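Local coordinates for M32 carboxypeptidase (Chitinophagaceae bacterium, PDB 7A03), which probably acts as a metal-dependent carboxypeptidase of the M32 family, removing amino acids one at a time from the C-terminal ends of peptides, at residues A[9-14]-A[82-87]; A[163-168]-A[470-475]. One frame throughout, in Å; residues are numbered along the deposited sequence.

Contact 1 (A[9-14]-A[82-87]); sequences EQYAAY and AVQQKN
Asn87 ND2 donates to the phenol oxygen Tyr11 OH at 3.1 Å, with an N-H...O angle of 162°. Tyr11 OH lies close to the Asn87 amide plane, ring and amide are nearly coplanar, and ND2 sits at the edge of the ring, near its plane. The same ND2 also binds Gln282 OE1, while Asn87 OD1 accepts from the backbone N of Cys287; with both ends engaged, the rotation of this buried amide is fixed. Gln84 approaches the Tyr11 ring over a face instead. Its CG sits 3.9 Å from the ring centroid in a CH-pi contact, with CB nearer the hydroxyl end. Gln84 NE2 reaches 3.5 Å from Tyr11 CD2 over the rim. The extended chain beyond Gln84 CG carries the amide back along the ring toward helix 9-37. The opposite face is met near its rim by CD2 of Tyr14, from the same helix as Tyr11. Tyr14 runs across Asn87 at about a right angle, its OH 3.5 Å from Asn87 CB, and hydrogen-bonds to Ser91 one turn further along helix 82-100. Both tyrosines hold CG anti to the backbone N (Tyr11 chi1 -172°), which sends the rings across the gap between axes 11.9 Å apart. This is helix-helix packing at a 54° crossing, in which two aromatic side chains spaced i, i+3 join the N-terminal helix to helix 82-100 in a largely helical fold.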
ATOM      1  N   GLU A   9       9.889  25.995 -25.216  1.00 43.29           N
ATOM      2  CA  GLU A   9       8.479  26.318 -25.409  1.00 40.44           C
ATOM      3  C   GLU A   9       7.634  25.050 -25.444  1.00 38.50           C
ATOM      4  O   GLU A   9       6.560  24.977 -24.831  1.00 37.26           O
ATOM      5  CB  GLU A   9       8.341  27.093 -26.718  1.00 42.01           C
ATOM      6  CG  GLU A   9       7.070  27.888 -26.884  1.00 46.80           C
ATOM      7  CD  GLU A   9       7.201  28.931 -27.984  1.00 47.94           C
ATOM      8  OE1 GLU A   9       6.539  29.982 -27.895  1.00 41.27           O
ATOM      9  OE2 GLU A   9       7.980  28.700 -28.936  1.00 49.11           O
ATOM     10  N   GLN A  10       8.132  24.026 -26.134  1.00 36.87           N
ATOM     11  CA  GLN A  10       7.433  22.751 -26.231  1.00 31.43           C
ATOM     12  C   GLN A  10       7.406  22.013 -24.892  1.00 27.33           C
ATOM     13  O   GLN A  10       6.377  21.426 -24.521  1.00 27.34           O
ATOM     14  CB  GLN A  10       8.058  21.904 -27.346  1.00 37.15           C
ATOM     15  CG  GLN A  10       9.542  21.502 -27.178  1.00 49.76           C
ATOM     16  CD  GLN A  10      10.458  22.622 -26.693  1.00 61.58           C
ATOM     17  OE1 GLN A  10      10.360  23.765 -27.148  1.00 64.35           O
ATOM     18  NE2 GLN A  10      11.346  22.299 -25.755  1.00 61.79           N
ATOM     19  N   TYR A  11       8.515  22.019 -24.149  1.00 22.59           N
ATOM     20  CA  TYR A  11       8.467  21.401 -22.828  1.00 22.52           C
ATOM     21  C   TYR A  11       7.502  22.149 -21.917  1.00 21.62           C
ATOM     22  O   TYR A  11       6.770  21.528 -21.136  1.00 21.01           O
ATOM     23  CB  TYR A  11       9.862  21.288 -22.205  1.00 22.43           C
ATOM     24  CG  TYR A  11       9.856  20.477 -20.927  1.00 16.93           C
ATOM     25  CD1 TYR A  11       9.963  19.097 -20.962  1.00 19.92           C
ATOM     26  CD2 TYR A  11       9.719  21.097 -19.687  1.00 19.04           C
ATOM     27  CE1 TYR A  11       9.930  18.341 -19.796  1.00 18.92           C
ATOM     28  CE2 TYR A  11       9.683  20.356 -18.518  1.00 19.05           C
ATOM     29  CZ  TYR A  11       9.809  18.980 -18.582  1.00 19.92           C
ATOM     30  OH  TYR A  11       9.773  18.240 -17.429  1.00 19.59           O
ATOM     31  N   ALA A  12       7.469  23.487 -22.015  1.00 18.67           N
ATOM     32  CA  ALA A  12       6.516  24.248 -21.218  1.00 19.24           C
ATOM     33  C   ALA A  12       5.081  23.899 -21.590  1.00 19.53           C
ATOM     34  O   ALA A  12       4.205  23.878 -20.722  1.00 20.00           O
ATOM     35  CB  ALA A  12       6.774  25.751 -21.355  1.00 24.24           C
ATOM     36  N   ALA A  13       4.826  23.586 -22.867  1.00 19.18           N
ATOM     37  CA  ALA A  13       3.466  23.188 -23.237  1.00 23.81           C
ATOM     38  C   ALA A  13       3.118  21.815 -22.671  1.00 21.22           C
ATOM     39  O   ALA A  13       1.983  21.584 -22.227  1.00 19.48           O
ATOM     40  CB  ALA A  13       3.288  23.223 -24.758  1.00 19.69           C
ATOM     41  N   TYR A  14       4.091  20.897 -22.667  1.00 20.29           N
ATOM     42  CA  TYR A  14       3.900  19.613 -21.992  1.00 19.63           C
ATOM     43  C   TYR A  14       3.558  19.806 -20.514  1.00 20.81           C
ATOM     44  O   TYR A  14       2.609  19.201 -19.990  1.00 18.16           O
ATOM     45  CB  TYR A  14       5.156  18.760 -22.165  1.00 15.78           C
ATOM     46  CG  TYR A  14       5.328  17.678 -21.128  1.00 16.30           C
ATOM     47  CD1 TYR A  14       4.589  16.501 -21.193  1.00 14.88           C
ATOM     48  CD2 TYR A  14       6.249  17.822 -20.096  1.00 19.86           C
ATOM     49  CE1 TYR A  14       4.753  15.490 -20.237  1.00 14.77           C
ATOM     50  CE2 TYR A  14       6.415  16.836 -19.148  1.00 17.47           C
ATOM     51  CZ  TYR A  14       5.673  15.667 -19.221  1.00 18.15           C
ATOM     52  OH  TYR A  14       5.866  14.695 -18.252  1.00 15.57           O
ATOM     53  N   ALA A  82      18.166  15.633 -17.439  1.00 22.19           N
ATOM     54  CA  ALA A  82      17.854  14.252 -17.095  1.00 18.81           C
ATOM     55  C   ALA A  82      16.419  14.122 -16.611  1.00 18.32           C
ATOM     56  O   ALA A  82      15.698  13.200 -17.015  1.00 19.99           O
ATOM     57  CB  ALA A  82      18.812  13.744 -16.014  1.00 20.21           C
ATOM     58  N   VAL A  83      15.993  15.044 -15.744  1.00 18.38           N
ATOM     59  CA  VAL A  83      14.639  15.018 -15.205  1.00 15.91           C
ATOM     60  C   VAL A  83      13.605  15.264 -16.300  1.00 18.17           C
ATOM     61  O   VAL A  83      12.587  14.567 -16.367  1.00 18.47           O
ATOM     62  CB  VAL A  83      14.506  15.999 -14.023  1.00 17.78           C
ATOM     63  CG1 VAL A  83      13.043  16.200 -13.640  1.00 16.24           C
ATOM     64  CG2 VAL A  83      15.312  15.486 -12.844  1.00 26.48           C
ATOM     65  N   GLN A  84      13.841  16.245 -17.173  1.00 18.39           N
ATOM     66  CA  GLN A  84      12.897  16.513 -18.257  1.00 14.95           C
ATOM     67  C   GLN A  84      12.756  15.299 -19.165  1.00 17.82           C
ATOM     68  O   GLN A  84      11.640  14.905 -19.536  1.00 17.71           O
ATOM     69  CB  GLN A  84      13.385  17.710 -19.071  1.00 16.69           C
ATOM     70  CG  GLN A  84      13.349  19.030 -18.303  1.00 17.28           C
ATOM     71  CD  GLN A  84      13.975  20.156 -19.098  1.00 21.46           C
ATOM     72  OE1 GLN A  84      15.110  20.044 -19.554  1.00 24.05           O
ATOM     73  NE2 GLN A  84      13.230  21.245 -19.286  1.00 29.23           N
ATOM     74  N   GLN A  85      13.888  14.705 -19.549  1.00 19.03           N
ATOM     75  CA  GLN A  85      13.859  13.541 -20.427  1.00 18.01           C
ATOM     76  C   GLN A  85      13.139  12.377 -19.769  1.00 16.09           C
ATOM     77  O   GLN A  85      12.373  11.661 -20.428  1.00 17.76           O
ATOM     78  CB  GLN A  85      15.282  13.134 -20.801  1.00 21.67           C
ATOM     79  CG  GLN A  85      15.947  14.050 -21.810  1.00 24.86           C
ATOM     80  CD  GLN A  85      17.212  13.431 -22.387  1.00 31.34           C
ATOM     81  OE1 GLN A  85      17.344  12.207 -22.441  1.00 37.62           O
ATOM     82  NE2 GLN A  85      18.150  14.270 -22.805  1.00 24.35           N
ATOM     83  N   LYS A  86      13.368  12.172 -18.470  1.00 14.69           N
ATOM     84  CA  LYS A  86      12.675  11.096 -17.774  1.00 15.19           C
ATOM     85  C   LYS A  86      11.172  11.355 -17.727  1.00 15.71           C
ATOM     86  O   LYS A  86      10.371  10.434 -17.931  1.00 17.28           O
ATOM     87  CB  LYS A  86      13.253  10.921 -16.363  1.00 15.16           C
ATOM     88  CG  LYS A  86      12.626   9.772 -15.562  1.00 15.19           C
ATOM     89  CD  LYS A  86      13.055   8.420 -16.112  1.00 21.16           C
ATOM     90  CE  LYS A  86      14.575   8.253 -16.055  1.00 21.43           C
ATOM     91  NZ  LYS A  86      15.009   6.901 -16.483  1.00 24.13           N
ATOM     92  N   ASN A  87      10.774  12.596 -17.431  1.00 16.69           N
ATOM     93  CA  ASN A  87       9.358  12.969 -17.464  1.00 15.19           C
ATOM     94  C   ASN A  87       8.725  12.648 -18.805  1.00 17.58           C
ATOM     95  O   ASN A  87       7.660  12.022 -18.866  1.00 17.94           O
ATOM     96  CB  ASN A  87       9.207  14.455 -17.151  1.00 15.71           C
ATOM     97  CG  ASN A  87       9.281  14.742 -15.666  1.00 14.90           C
ATOM     98  OD1 ASN A  87       8.975  13.874 -14.844  1.00 16.30           O
ATOM     99  ND2 ASN A  87       9.660  15.966 -15.309  1.00 15.38           N
TER

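Contact 2 (A[163-168]-A[470-475]); sequences EYEKGA and YTSNEL
Glu165 and Ser472 meet with two waters bridging between them, the carboxylate coming from the turn after helix 157-164 and the hydroxyl from the first turn of helix 472-480. Ser472 points its CB toward segment 163-168, with OG between its own backbone N and carbonyl carbon (chi1 37°); Glu165 reaches it by the end of its side chain. Glu165 OE2 stands 3.3 Å from Ser472 OG. The Glu165 chain leaves the backbone with CG anti to N and then turns about the CB-CG bond (chi2 72°), which swings OE2 toward the serine. Water 1 donates to Glu165 OE2 and pairs with Ser472 OG at 3.0 Å; water 2 donates to Lys166 O and pairs with the same OG at 2.7 Å. Elsewhere, OE2 hydrogen-bonds to Ser292 OG and OE1 to Gly294 N, so both carboxylate oxygens are held at the start of helix 293-307. Beside Ser472, Glu474 N reaches Thr471 OG1 almost straight (176°), and Thr471 N meets Glu474 OE1 from above the carboxylate plane. This capping box starts helix 472-480, and Ser472 inside it is bridged by water to a type II turn, Glu165 to Ala168, with Gly167 at its third position.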
ATOM      1  N   GLU A 163       1.567  -3.750 -14.318  1.00 18.54           N
ATOM      2  CA  GLU A 163       0.643  -2.627 -14.189  1.00 24.86           C
ATOM      3  C   GLU A 163       0.737  -1.990 -12.818  1.00 26.30           C
ATOM      4  O   GLU A 163       0.728  -0.759 -12.694  1.00 29.36           O
ATOM      5  CB  GLU A 163      -0.782  -3.120 -14.410  1.00 29.43           C
ATOM      6  CG  GLU A 163      -1.090  -3.364 -15.848  1.00 31.83           C
ATOM      7  CD  GLU A 163      -1.257  -2.070 -16.587  1.00 44.87           C
ATOM      8  OE1 GLU A 163      -2.317  -1.437 -16.415  1.00 50.66           O
ATOM      9  OE2 GLU A 163      -0.322  -1.672 -17.312  1.00 49.77           O
ATOM     10  N   TYR A 164       0.817  -2.810 -11.770  1.00 21.53           N
ATOM     11  CA  TYR A 164       0.714  -2.266 -10.428  1.00 21.17           C
ATOM     12  C   TYR A 164       2.068  -2.032  -9.788  1.00 24.50           C
ATOM     13  O   TYR A 164       2.150  -1.295  -8.799  1.00 24.41           O
ATOM     14  CB  TYR A 164      -0.172  -3.157  -9.545  1.00 17.94           C
ATOM     15  CG  TYR A 164      -1.646  -2.987  -9.845  1.00 17.76           C
ATOM     16  CD1 TYR A 164      -2.322  -1.819  -9.485  1.00 23.22           C
ATOM     17  CD2 TYR A 164      -2.362  -3.974 -10.504  1.00 22.16           C
ATOM     18  CE1 TYR A 164      -3.667  -1.651  -9.774  1.00 25.21           C
ATOM     19  CE2 TYR A 164      -3.704  -3.817 -10.787  1.00 24.80           C
ATOM     20  CZ  TYR A 164      -4.354  -2.658 -10.426  1.00 21.22           C
ATOM     21  OH  TYR A 164      -5.692  -2.515 -10.714  1.00 31.46           O
ATOM     22  N   GLU A 165       3.122  -2.605 -10.360  1.00 22.43           N
ATOM     23  CA  GLU A 165       4.480  -2.424  -9.859  1.00 21.69           C
ATOM     24  C   GLU A 165       5.406  -2.624 -11.053  1.00 19.95           C
ATOM     25  O   GLU A 165       5.695  -3.763 -11.437  1.00 20.61           O
ATOM     26  CB  GLU A 165       4.768  -3.427  -8.757  1.00 18.72           C
ATOM     27  CG  GLU A 165       6.079  -3.220  -8.060  1.00 20.14           C
ATOM     28  CD  GLU A 165       6.105  -1.990  -7.141  1.00 20.57           C
ATOM     29  OE1 GLU A 165       5.040  -1.467  -6.748  1.00 17.60           O
ATOM     30  OE2 GLU A 165       7.228  -1.561  -6.800  1.00 27.95           O
ATOM     31  N   LYS A 166       5.857  -1.518 -11.640  1.00 21.44           N
ATOM     32  CA  LYS A 166       6.703  -1.597 -12.818  1.00 23.69           C
ATOM     33  C   LYS A 166       7.937  -2.422 -12.508  1.00 27.85           C
ATOM     34  O   LYS A 166       8.649  -2.155 -11.536  1.00 26.79           O
ATOM     35  CB  LYS A 166       7.105  -0.192 -13.265  1.00 27.97           C
ATOM     36  CG  LYS A 166       7.968  -0.170 -14.513  1.00 31.92           C
ATOM     37  CD  LYS A 166       8.160   1.254 -15.047  1.00 31.85           C
ATOM     38  CE  LYS A 166       8.973   1.249 -16.337  1.00 36.20           C
ATOM     39  NZ  LYS A 166       9.591   2.580 -16.628  1.00 40.96           N
ATOM     40  N   GLY A 167       8.167  -3.451 -13.320  1.00 24.74           N
ATOM     41  CA  GLY A 167       9.272  -4.356 -13.135  1.00 25.04           C
ATOM     42  C   GLY A 167       8.912  -5.686 -12.505  1.00 25.64           C
ATOM     43  O   GLY A 167       9.693  -6.633 -12.622  1.00 27.80           O
ATOM     44  N   ALA A 168       7.761  -5.785 -11.838  1.00 22.74           N
ATOM     45  CA  ALA A 168       7.425  -7.005 -11.111  1.00 22.02           C
ATOM     46  C   ALA A 168       7.105  -8.138 -12.080  1.00 19.58           C
ATOM     47  O   ALA A 168       6.515  -7.921 -13.145  1.00 21.41           O
ATOM     48  CB  ALA A 168       6.239  -6.758 -10.181  1.00 20.53           C
ATOM     49  N   TYR A 470      13.642   7.025 -10.540  1.00 22.95           N
ATOM     50  CA  TYR A 470      14.174   5.673 -10.460  1.00 17.73           C
ATOM     51  C   TYR A 470      13.034   4.671 -10.321  1.00 16.81           C
ATOM     52  O   TYR A 470      12.057   4.912  -9.605  1.00 20.25           O
ATOM     53  CB  TYR A 470      15.088   5.534  -9.241  1.00 18.48           C
ATOM     54  CG  TYR A 470      16.244   6.508  -9.187  1.00 16.99           C
ATOM     55  CD1 TYR A 470      17.382   6.311  -9.965  1.00 21.59           C
ATOM     56  CD2 TYR A 470      16.212   7.605  -8.336  1.00 17.08           C
ATOM     57  CE1 TYR A 470      18.448   7.194  -9.904  1.00 18.51           C
ATOM     58  CE2 TYR A 470      17.269   8.496  -8.276  1.00 20.51           C
ATOM     59  CZ  TYR A 470      18.390   8.282  -9.058  1.00 22.38           C
ATOM     60  OH  TYR A 470      19.444   9.167  -8.996  1.00 28.24           O
ATOM     61  N   THR A 471      13.169   3.524 -10.983  1.00 19.93           N
ATOM     62  CA  THR A 471      12.252   2.438 -10.685  1.00 20.79           C
ATOM     63  C   THR A 471      12.535   1.909  -9.279  1.00 22.97           C
ATOM     64  O   THR A 471      13.541   2.248  -8.649  1.00 21.71           O
ATOM     65  CB  THR A 471      12.417   1.286 -11.678  1.00 28.05           C
ATOM     66  OG1 THR A 471      13.615   0.557 -11.371  1.00 28.40           O
ATOM     67  CG2 THR A 471      12.492   1.796 -13.113  1.00 28.28           C
ATOM     68  N   SER A 472      11.623   1.072  -8.779  1.00 19.11           N
ATOM     69  CA  SER A 472      11.794   0.535  -7.435  1.00 22.07           C
ATOM     70  C   SER A 472      13.119  -0.210  -7.321  1.00 22.17           C
ATOM     71  O   SER A 472      13.831  -0.076  -6.316  1.00 23.53           O
ATOM     72  CB  SER A 472      10.614  -0.365  -7.059  1.00 28.99           C
ATOM     73  OG  SER A 472      10.164  -1.106  -8.178  1.00 40.22           O
ATOM     74  N   ASN A 473      13.486  -0.958  -8.371  1.00 26.60           N
ATOM     75  CA  ASN A 473      14.745  -1.700  -8.371  1.00 23.70           C
ATOM     76  C   ASN A 473      15.941  -0.760  -8.373  1.00 24.37           C
ATOM     77  O   ASN A 473      16.886  -0.941  -7.596  1.00 23.68           O
ATOM     78  CB  ASN A 473      14.812  -2.625  -9.584  1.00 28.44           C
ATOM     79  CG  ASN A 473      16.190  -3.252  -9.756  1.00 39.56           C
ATOM     80  OD1 ASN A 473      16.795  -3.175 -10.828  1.00 42.87           O
ATOM     81  ND2 ASN A 473      16.696  -3.869  -8.688  1.00 34.07           N
ATOM     82  N   GLU A 474      15.935   0.229  -9.271  1.00 19.11           N
ATOM     83  CA  GLU A 474      17.044   1.174  -9.322  1.00 20.50           C
ATOM     84  C   GLU A 474      17.173   1.924  -8.013  1.00 19.74           C
ATOM     85  O   GLU A 474      18.286   2.171  -7.539  1.00 18.09           O
ATOM     86  CB  GLU A 474      16.841   2.161 -10.473  1.00 23.99           C
ATOM     87  CG  GLU A 474      16.833   1.500 -11.843  1.00 22.45           C
ATOM     88  CD  GLU A 474      16.415   2.458 -12.941  1.00 27.80           C
ATOM     89  OE1 GLU A 474      15.847   3.524 -12.619  1.00 29.86           O
ATOM     90  OE2 GLU A 474      16.659   2.153 -14.130  1.00 33.39           O
ATOM     91  N   LEU A 475      16.037   2.294  -7.408  1.00 16.03           N
ATOM     92  CA  LEU A 475      16.072   3.007  -6.140  1.00 17.55           C
ATOM     93  C   LEU A 475      16.707   2.143  -5.058  1.00 14.34           C
ATOM     94  O   LEU A 475      17.588   2.590  -4.319  1.00 18.10           O
ATOM     95  CB  LEU A 475      14.651   3.411  -5.751  1.00 19.09           C
ATOM     96  CG  LEU A 475      14.522   4.461  -4.662  1.00 20.24           C
ATOM     97  CD1 LEU A 475      15.309   5.714  -5.002  1.00 22.98           C
ATOM     98  CD2 LEU A 475      13.044   4.785  -4.437  1.00 20.44           C
TER
HETATM   99  O   HOH W   1       8.898  -3.462  -6.781  1.00 29.33           O
HETATM  100  O   HOH W   2       8.240  -0.074  -9.750  1.00 30.69           O

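Overall arrangement
Both contacts are largely buried and lie on the same side of the chain's centre, but contact 1 is peripheral, about 29 Å from that centre, and contact 2 deeper, about 14 Å away. Their centres are 22 Å apart and their nearest atoms about 5 Å, without touching. Contact 1 joins two helices some 70 residues apart in sequence by packing over one tyrosine face and a direct amide-to-phenol bond; contact 2 brings together loop and helix ends some 300 residues apart, mostly through water. Helix 82-100 relates them: its start supplies Asn87 to contact 1, while further along, Glu93 and Lys97 form salt bridges with Lys166 and Glu163 of contact 2.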